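Local coordinates for NADPH-flavin oxidoreductase (Helicobacter pylori, PDB 2H0U), which binds flavin mononucleotide and probably uses it to pass electrons from NADPH or NADH to flavin or nitrogenous substrates, at residues R24-Q27 with K28-E31; Y91-D94 with Y95-K98; I117-N120 with F121-D125. All coordinates share one frame; numbering follows the deposited sequence.

Interaction 1: residues R24-Q27 with K28-E31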
loop_
_atom_site.group_PDB
_atom_site.type_symbol
_atom_site.label_atom_id
_atom_site.label_comp_id
_atom_site.label_asym_id
_atom_site.label_seq_id
_atom_site.Cartn_x
_atom_site.Cartn_y
_atom_site.Cartn_z
ATOM N N ARG A 24 -7.129 14.746 21.526
ATOM C CA ARG A 24 -7.745 13.819 20.580
ATOM C C ARG A 24 -7.993 14.462 19.220
ATOM O O ARG A 24 -8.055 15.691 19.080
ATOM C CB ARG A 24 -9.003 13.154 21.147
ATOM C CG ARG A 24 -9.207 11.741 20.551
ATOM C CD ARG A 24 -10.030 10.806 21.476
ATOM N NE ARG A 24 -11.437 10.815 21.097
ATOM C CZ ARG A 24 -11.974 9.981 20.215
ATOM N NH1 ARG A 24 -11.215 9.052 19.642
ATOM N NH2 ARG A 24 -13.270 10.063 19.923
ATOM N N ILE A 25 -8.083 13.618 18.210
ATOM C CA ILE A 25 -8.368 14.086 16.862
ATOM C C ILE A 25 -9.821 14.552 16.905
ATOM O O ILE A 25 -10.675 13.857 17.453
ATOM C CB ILE A 25 -8.185 12.940 15.857
ATOM C CG1 ILE A 25 -6.735 12.454 15.929
ATOM C CG2 ILE A 25 -8.536 13.417 14.467
ATOM C CD1 ILE A 25 -6.481 11.081 15.175
ATOM N N SER A 26 -10.095 15.726 16.342
ATOM C CA SER A 26 -11.444 16.277 16.356
ATOM C C SER A 26 -12.382 15.442 15.483
ATOM O O SER A 26 -11.946 14.750 14.529
ATOM C CB SER A 26 -11.419 17.723 15.836
ATOM O OG SER A 26 -11.265 17.713 14.425
ATOM N N GLN A 27 -13.676 15.512 15.786
ATOM C CA GLN A 27 -14.652 14.775 15.003
ATOM C C GLN A 27 -14.524 15.065 13.514
ATOM O O GLN A 27 -14.530 14.157 12.694
ATOM C CB GLN A 27 -16.078 15.112 15.457
ATOM C CG GLN A 27 -17.039 14.001 15.107
ATOM C CD GLN A 27 -16.669 12.697 15.827
ATOM O OE1 GLN A 27 -16.276 12.698 17.013
ATOM N NE2 GLN A 27 -16.786 11.576 15.107
ATOM N N LYS A 28 -14.380 16.337 13.173
ATOM C CA LYS A 28 -14.316 16.697 11.765
ATOM C C LYS A 28 -13.023 16.231 11.076
ATOM O O LYS A 28 -13.087 15.751 9.936
ATOM C CB LYS A 28 -14.551 18.194 11.594
ATOM C CG LYS A 28 -16.053 18.491 11.501
ATOM C CD LYS A 28 -16.338 19.880 12.013
ATOM C CE LYS A 28 -16.305 20.924 10.923
ATOM N NZ LYS A 28 -17.102 22.140 11.355
ATOM N N ASP A 29 -11.880 16.342 11.768
ATOM C CA ASP A 29 -10.614 15.837 11.207
ATOM C C ASP A 29 -10.719 14.315 11.003
ATOM O O ASP A 29 -10.248 13.786 9.986
ATOM C CB ASP A 29 -9.393 16.177 12.065
ATOM C CG ASP A 29 -8.941 17.639 11.918
ATOM O OD1 ASP A 29 -9.452 18.364 11.030
ATOM O OD2 ASP A 29 -8.056 18.043 12.700
ATOM N N TRP A 30 -11.304 13.602 11.969
ATOM C CA TRP A 30 -11.398 12.140 11.822
ATOM C C TRP A 30 -12.284 11.767 10.626
ATOM O O TRP A 30 -11.954 10.862 9.859
ATOM C CB TRP A 30 -11.800 11.422 13.127
ATOM C CG TRP A 30 -11.791 9.937 12.882
ATOM C CD1 TRP A 30 -12.880 9.089 12.767
ATOM C CD2 TRP A 30 -10.635 9.152 12.622
ATOM N NE1 TRP A 30 -12.437 7.793 12.471
ATOM C CE2 TRP A 30 -11.072 7.818 12.361
ATOM C CE3 TRP A 30 -9.245 9.446 12.571
ATOM C CZ2 TRP A 30 -10.178 6.777 12.057
ATOM C CZ3 TRP A 30 -8.357 8.396 12.268
ATOM C CH2 TRP A 30 -8.827 7.091 11.996
ATOM N N GLU A 31 -13.392 12.485 10.430
ATOM C CA GLU A 31 -14.310 12.186 9.335
ATOM C C GLU A 31 -13.577 12.434 8.025
ATOM O O GLU A 31 -13.774 11.712 7.057
ATOM C CB GLU A 31 -15.548 13.105 9.435
ATOM C CG GLU A 31 -16.523 12.640 10.528
ATOM C CD GLU A 31 -17.596 13.668 10.871
ATOM O OE1 GLU A 31 -17.494 14.861 10.438
ATOM O OE2 GLU A 31 -18.532 13.285 11.618
HETATM O O HOH W 1 -7.798 17.195 15.288
#
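With OG set between its backbone N and carbonyl carbon (chi1 75°), S26 reaches forward to D29, whose CG lies anti to the carbonyl carbon and turns back toward the serine. S26 is the N-cap of helix 27-38: its OG accepts from D29 N at 3.1 Å, with an N-H...O angle of 162°. A water accepts from S26 N at 2.9 Å and donates to D29 OD2 at 2.7 Å, so the link back from D29 to the S26 backbone runs through solvent, where a capping box would have a direct bond. The first helical bonds follow, W30 N to S26 O at 2.9 Å and E31 N to Q27 O at 3.0 Å. On the buried side, I25 lays CG2 against W30 CB (4.1 Å), an apolar contact, and also touches the D29 CB methylene (3.8 Å). The second subunit takes the polar ends: D29 OD1 forms a salt bridge with its R3, and W30 NE1 bonds its Y213 OH. Within the chain, the W30 ring stacks on H79 and meets F194 edge-to-face, so the start of helix 27-38 is anchored on strands 79-86 and 186-195, while I25 N bonds S78 OG just before strand 79-86.

Interaction 2: residues Y91-D94 with Y95-K98; sequences YDSD and YVKK
Two tyrosine rings flank the S93-V96 contact. Y91 has D92 CB over the centre of one ring face, 3.7 Å above the plane, while its backbone O comes within 4.2 Å of V96 CG1. The Y95 ring, with CG anti to the backbone N (chi1 176°), leads away from 91-94; its OH bonds L46 O and W207 NE1 of the second subunit. Between the rings S93 serves as N-cap of helix 94-102. Its OG accepts from V96 N at 3.3 Å, a fairly straight bond (162°), and also touches V96 CG2 at 3.5 Å, so one hydroxyl caps the helix and packs on the valine. The first backbone bonds of the helix are K97 N to S93 O, 3.3 Å and almost linear, and K98 N to D94 O, shorter at 2.9 Å. V96 itself is buried against L46, V89 and Y108 of the surrounding loops. S93 OG is bonded on two fronts, to V96 N and to T90 O, which fixes the rotation of the hydroxyl and ties the loop before the helix to its first turn. The D94 carboxylate, at the first position after the cap, probably adds a favourable charge at the positive end of the helix.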
loop_
_atom_site.group_PDB
_atom_site.type_symbol
_atom_site.label_atom_id
_atom_site.label_comp_id
_atom_site.label_asym_id
_atom_site.label_seq_id
_atom_site.Cartn_x
_atom_site.Cartn_y
_atom_site.Cartn_z
ATOM N N TYR A 91 -13.648 -13.037 -10.670
ATOM C CA TYR A 91 -14.462 -12.509 -11.742
ATOM C C TYR A 91 -15.914 -12.956 -11.629
ATOM O O TYR A 91 -16.808 -12.244 -12.054
ATOM C CB TYR A 91 -13.909 -12.957 -13.096
ATOM C CG TYR A 91 -14.369 -14.326 -13.545
ATOM C CD1 TYR A 91 -15.305 -14.466 -14.566
ATOM C CD2 TYR A 91 -13.855 -15.488 -12.967
ATOM C CE1 TYR A 91 -15.710 -15.720 -15.012
ATOM C CE2 TYR A 91 -14.280 -16.764 -13.403
ATOM C CZ TYR A 91 -15.204 -16.865 -14.418
ATOM O OH TYR A 91 -15.610 -18.117 -14.853
ATOM N N ASP A 92 -16.125 -14.136 -11.049
ATOM C CA ASP A 92 -17.444 -14.740 -10.932
ATOM C C ASP A 92 -18.030 -14.582 -9.536
ATOM O O ASP A 92 -19.045 -15.198 -9.215
ATOM C CB ASP A 92 -17.394 -16.219 -11.320
ATOM C CG ASP A 92 -16.405 -17.042 -10.459
ATOM O OD1 ASP A 92 -15.387 -16.494 -9.950
ATOM O OD2 ASP A 92 -16.650 -18.277 -10.316
ATOM N N SER A 93 -17.412 -13.747 -8.704
ATOM C CA SER A 93 -17.886 -13.642 -7.332
ATOM C C SER A 93 -19.107 -12.698 -7.225
ATOM O O SER A 93 -19.260 -11.756 -8.021
ATOM C CB SER A 93 -16.765 -13.174 -6.415
ATOM O OG SER A 93 -16.450 -11.833 -6.694
ATOM N N ASP A 94 -19.953 -12.952 -6.232
ATOM C CA ASP A 94 -21.083 -12.056 -5.954
ATOM C C ASP A 94 -20.610 -10.607 -5.704
ATOM O O ASP A 94 -21.280 -9.670 -6.159
ATOM C CB ASP A 94 -21.910 -12.541 -4.757
ATOM C CG ASP A 94 -22.705 -13.815 -5.049
ATOM O OD1 ASP A 94 -22.955 -14.142 -6.230
ATOM O OD2 ASP A 94 -23.084 -14.492 -4.068
ATOM N N TYR A 95 -19.489 -10.423 -4.986
ATOM C CA TYR A 95 -19.030 -9.080 -4.627
ATOM C C TYR A 95 -18.636 -8.257 -5.867
ATOM O O TYR A 95 -18.957 -7.064 -5.976
ATOM C CB TYR A 95 -17.793 -9.105 -3.665
ATOM C CG TYR A 95 -17.322 -7.694 -3.410
ATOM C CD1 TYR A 95 -18.099 -6.812 -2.656
ATOM C CD2 TYR A 95 -16.164 -7.200 -4.022
ATOM C CE1 TYR A 95 -17.705 -5.477 -2.447
ATOM C CE2 TYR A 95 -15.768 -5.864 -3.846
ATOM C CZ TYR A 95 -16.542 -5.017 -3.053
ATOM O OH TYR A 95 -16.171 -3.703 -2.875
ATOM N N VAL A 96 -17.907 -8.890 -6.792
ATOM C CA VAL A 96 -17.485 -8.179 -8.003
ATOM C C VAL A 96 -18.718 -7.758 -8.829
ATOM O O VAL A 96 -18.800 -6.607 -9.291
ATOM C CB VAL A 96 -16.464 -9.004 -8.842
ATOM C CG1 VAL A 96 -16.319 -8.432 -10.250
ATOM C CG2 VAL A 96 -15.071 -8.987 -8.116
ATOM N N LYS A 97 -19.680 -8.668 -8.992
ATOM C CA LYS A 97 -20.908 -8.319 -9.708
ATOM C C LYS A 97 -21.578 -7.151 -8.968
ATOM O O LYS A 97 -22.005 -6.198 -9.599
ATOM C CB LYS A 97 -21.837 -9.521 -9.860
ATOM C CG LYS A 97 -23.090 -9.276 -10.757
ATOM C CD LYS A 97 -23.812 -10.561 -11.035
ATOM C CE LYS A 97 -25.201 -10.314 -11.684
ATOM N NZ LYS A 97 -25.837 -11.611 -12.164
ATOM N N LYS A 98 -21.595 -7.203 -7.634
ATOM C CA LYS A 98 -22.214 -6.143 -6.838
ATOM C C LYS A 98 -21.567 -4.768 -6.961
ATOM O O LYS A 98 -22.260 -3.794 -7.176
ATOM C CB LYS A 98 -22.283 -6.540 -5.360
ATOM C CG LYS A 98 -23.064 -5.548 -4.463
ATOM C CD LYS A 98 -23.040 -6.020 -3.021
ATOM C CE LYS A 98 -24.384 -5.856 -2.342
ATOM N NZ LYS A 98 -24.235 -6.021 -0.872
#

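Interaction 3: residues I117-N120 with F121-D125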
loop_
_atom_site.group_PDB
_atom_site.type_symbol
_atom_site.label_atom_id
_atom_site.label_comp_id
_atom_site.label_asym_id
_atom_site.label_seq_id
_atom_site.Cartn_x
_atom_site.Cartn_y
_atom_site.Cartn_z
ATOM N N ILE A 117 -11.712 -10.643 -19.126
ATOM C CA ILE A 117 -10.450 -9.905 -18.946
ATOM C C ILE A 117 -10.010 -9.953 -17.476
ATOM O O ILE A 117 -8.852 -10.193 -17.183
ATOM C CB ILE A 117 -10.548 -8.425 -19.436
ATOM C CG1 ILE A 117 -10.602 -8.371 -20.967
ATOM C CG2 ILE A 117 -9.367 -7.592 -18.881
ATOM C CD1 ILE A 117 -10.915 -6.980 -21.538
ATOM N N ILE A 118 -10.964 -9.770 -16.566
ATOM C CA ILE A 118 -10.719 -9.890 -15.137
ATOM C C ILE A 118 -10.267 -11.302 -14.794
ATOM O O ILE A 118 -9.292 -11.484 -14.071
ATOM C CB ILE A 118 -11.953 -9.532 -14.292
ATOM C CG1 ILE A 118 -12.319 -8.049 -14.503
ATOM C CG2 ILE A 118 -11.697 -9.838 -12.774
ATOM C CD1 ILE A 118 -13.436 -7.537 -13.583
ATOM N N LYS A 119 -10.982 -12.294 -15.326
ATOM C CA LYS A 119 -10.593 -13.672 -15.089
ATOM C C LYS A 119 -9.118 -13.935 -15.516
ATOM O O LYS A 119 -8.334 -14.490 -14.755
ATOM C CB LYS A 119 -11.533 -14.617 -15.835
ATOM C CG LYS A 119 -11.156 -16.077 -15.681
ATOM C CD LYS A 119 -12.098 -16.907 -16.483
ATOM C CE LYS A 119 -11.960 -18.403 -16.206
ATOM N NZ LYS A 119 -10.743 -18.927 -16.835
ATOM N N ASN A 120 -8.774 -13.590 -16.753
ATOM C CA ASN A 120 -7.397 -13.802 -17.231
ATOM C C ASN A 120 -6.357 -13.028 -16.412
ATOM O O ASN A 120 -5.269 -13.534 -16.121
ATOM C CB ASN A 120 -7.257 -13.388 -18.675
ATOM C CG ASN A 120 -5.834 -13.574 -19.193
ATOM O OD1 ASN A 120 -5.400 -14.702 -19.452
ATOM N ND2 ASN A 120 -5.093 -12.461 -19.338
ATOM N N PHE A 121 -6.678 -11.779 -16.113
ATOM C CA PHE A 121 -5.807 -10.920 -15.326
ATOM C C PHE A 121 -5.474 -11.572 -13.995
ATOM O O PHE A 121 -4.309 -11.678 -13.634
ATOM C CB PHE A 121 -6.529 -9.599 -15.111
ATOM C CG PHE A 121 -5.911 -8.708 -14.068
ATOM C CD1 PHE A 121 -4.608 -8.214 -14.208
ATOM C CD2 PHE A 121 -6.673 -8.285 -12.991
ATOM C CE1 PHE A 121 -4.057 -7.333 -13.263
ATOM C CE2 PHE A 121 -6.132 -7.406 -12.037
ATOM C CZ PHE A 121 -4.818 -6.939 -12.174
ATOM N N GLN A 122 -6.493 -11.998 -13.261
ATOM C CA GLN A 122 -6.262 -12.610 -11.943
ATOM C C GLN A 122 -5.594 -13.989 -11.964
ATOM O O GLN A 122 -4.626 -14.207 -11.244
ATOM C CB GLN A 122 -7.569 -12.711 -11.192
ATOM C CG GLN A 122 -8.127 -11.327 -10.774
ATOM C CD GLN A 122 -9.271 -11.500 -9.779
ATOM O OE1 GLN A 122 -10.078 -12.394 -9.931
ATOM N NE2 GLN A 122 -9.336 -10.631 -8.760
ATOM N N GLU A 123 -6.135 -14.898 -12.782
ATOM C CA GLU A 123 -5.692 -16.293 -12.847
ATOM C C GLU A 123 -4.324 -16.437 -13.503
ATOM O O GLU A 123 -3.501 -17.225 -13.034
ATOM C CB GLU A 123 -6.722 -17.147 -13.572
ATOM C CG GLU A 123 -8.074 -17.190 -12.857
ATOM C CD GLU A 123 -9.076 -18.172 -13.451
ATOM O OE1 GLU A 123 -8.820 -18.851 -14.475
ATOM O OE2 GLU A 123 -10.168 -18.268 -12.876
ATOM N N ASN A 124 -4.090 -15.673 -14.571
ATOM C CA ASN A 124 -2.888 -15.855 -15.378
ATOM C C ASN A 124 -1.873 -14.755 -15.220
ATOM O O ASN A 124 -0.707 -15.020 -14.885
ATOM C CB ASN A 124 -3.263 -16.022 -16.839
ATOM C CG ASN A 124 -4.168 -17.224 -17.063
ATOM O OD1 ASN A 124 -5.055 -17.190 -17.914
ATOM N ND2 ASN A 124 -3.966 -18.282 -16.277
ATOM N N ASP A 125 -2.291 -13.513 -15.443
ATOM C CA ASP A 125 -1.345 -12.395 -15.282
ATOM C C ASP A 125 -0.786 -12.319 -13.875
ATOM O O ASP A 125 0.427 -12.102 -13.712
ATOM C CB ASP A 125 -1.983 -11.051 -15.627
ATOM C CG ASP A 125 -2.288 -10.907 -17.104
ATOM O OD1 ASP A 125 -1.674 -11.595 -17.905
ATOM O OD2 ASP A 125 -3.147 -10.091 -17.461
#
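From I117 to E123 the backbone of helix 113-125 keeps regular alpha-helical bonds, F121 N to I117 O (2.9 Å), Q122 N to I118 O (3.0 Å) and E123 N to K119 O, before widening into a pi-type turn at 121-125. On one flank K119 and E123 form an i to i+4 salt bridge, with K119 NZ 3.0 Å from E123 OE1. The lysine chain is extended as far as CE, and the turn at chi4 (-75°) swings NZ alone over the carboxylate, where it meets OE1 from above the plane, 41° out of it. The glutamate chain is extended and slants across the lysine, so that OE2 lies 3.7 Å from K119 CG and the aliphatic part of the lysine shares in the contact. I118 and Q122 lie side by side and point the same way, I118 CG2 4.2 Å from Q122 OE1; the amide nitrogen NE2 of Q122 bonds V89 O. At the C-terminal end N120 O carries two donors, N124 N at 2.9 Å and D125 N at 3.1 Å. The i to i+5 bond from D125 defines the pi-type turn; it lies in the carbonyl plane, whereas the N124 donor is tilted 34° out of it. In this nitroreductase-family dimer that last turn faces the partner chain: D125 makes backbone hydrogen bonds to the second subunit and packs on its Y166. F121 projects from the same face. Its CB sits over the preceding turn, 3.2 Å from I117 O, and I118 O lies at the edge of the ring, near its plane. The ring then leads away to S43, I44 and M126, and to E164 of the second subunit, one of the residues that bind FMN.

In the fold
Interactions 2 and 3 are neighbours, their centres 14 Å apart, on consecutive helices 94-102 and 113-125. Y91 joins them: its CG packs 3.7 Å from K119 CB, and its CB lies 3.8 Å from I118 CG2. Interaction 1 stands apart, its centre 34 Å from that of interaction 2 and 40 Å from that of interaction 3, on the opposite side of the chain's centre from the latter. All three nevertheless touch the second subunit. None lies at an annotated binding residue, but interaction 3 comes close to the cofactor, with the F121 side chain about 6 Å from a bound FMN. In interaction 2 the side chain of Y95 is about 11 Å from a bound FMN.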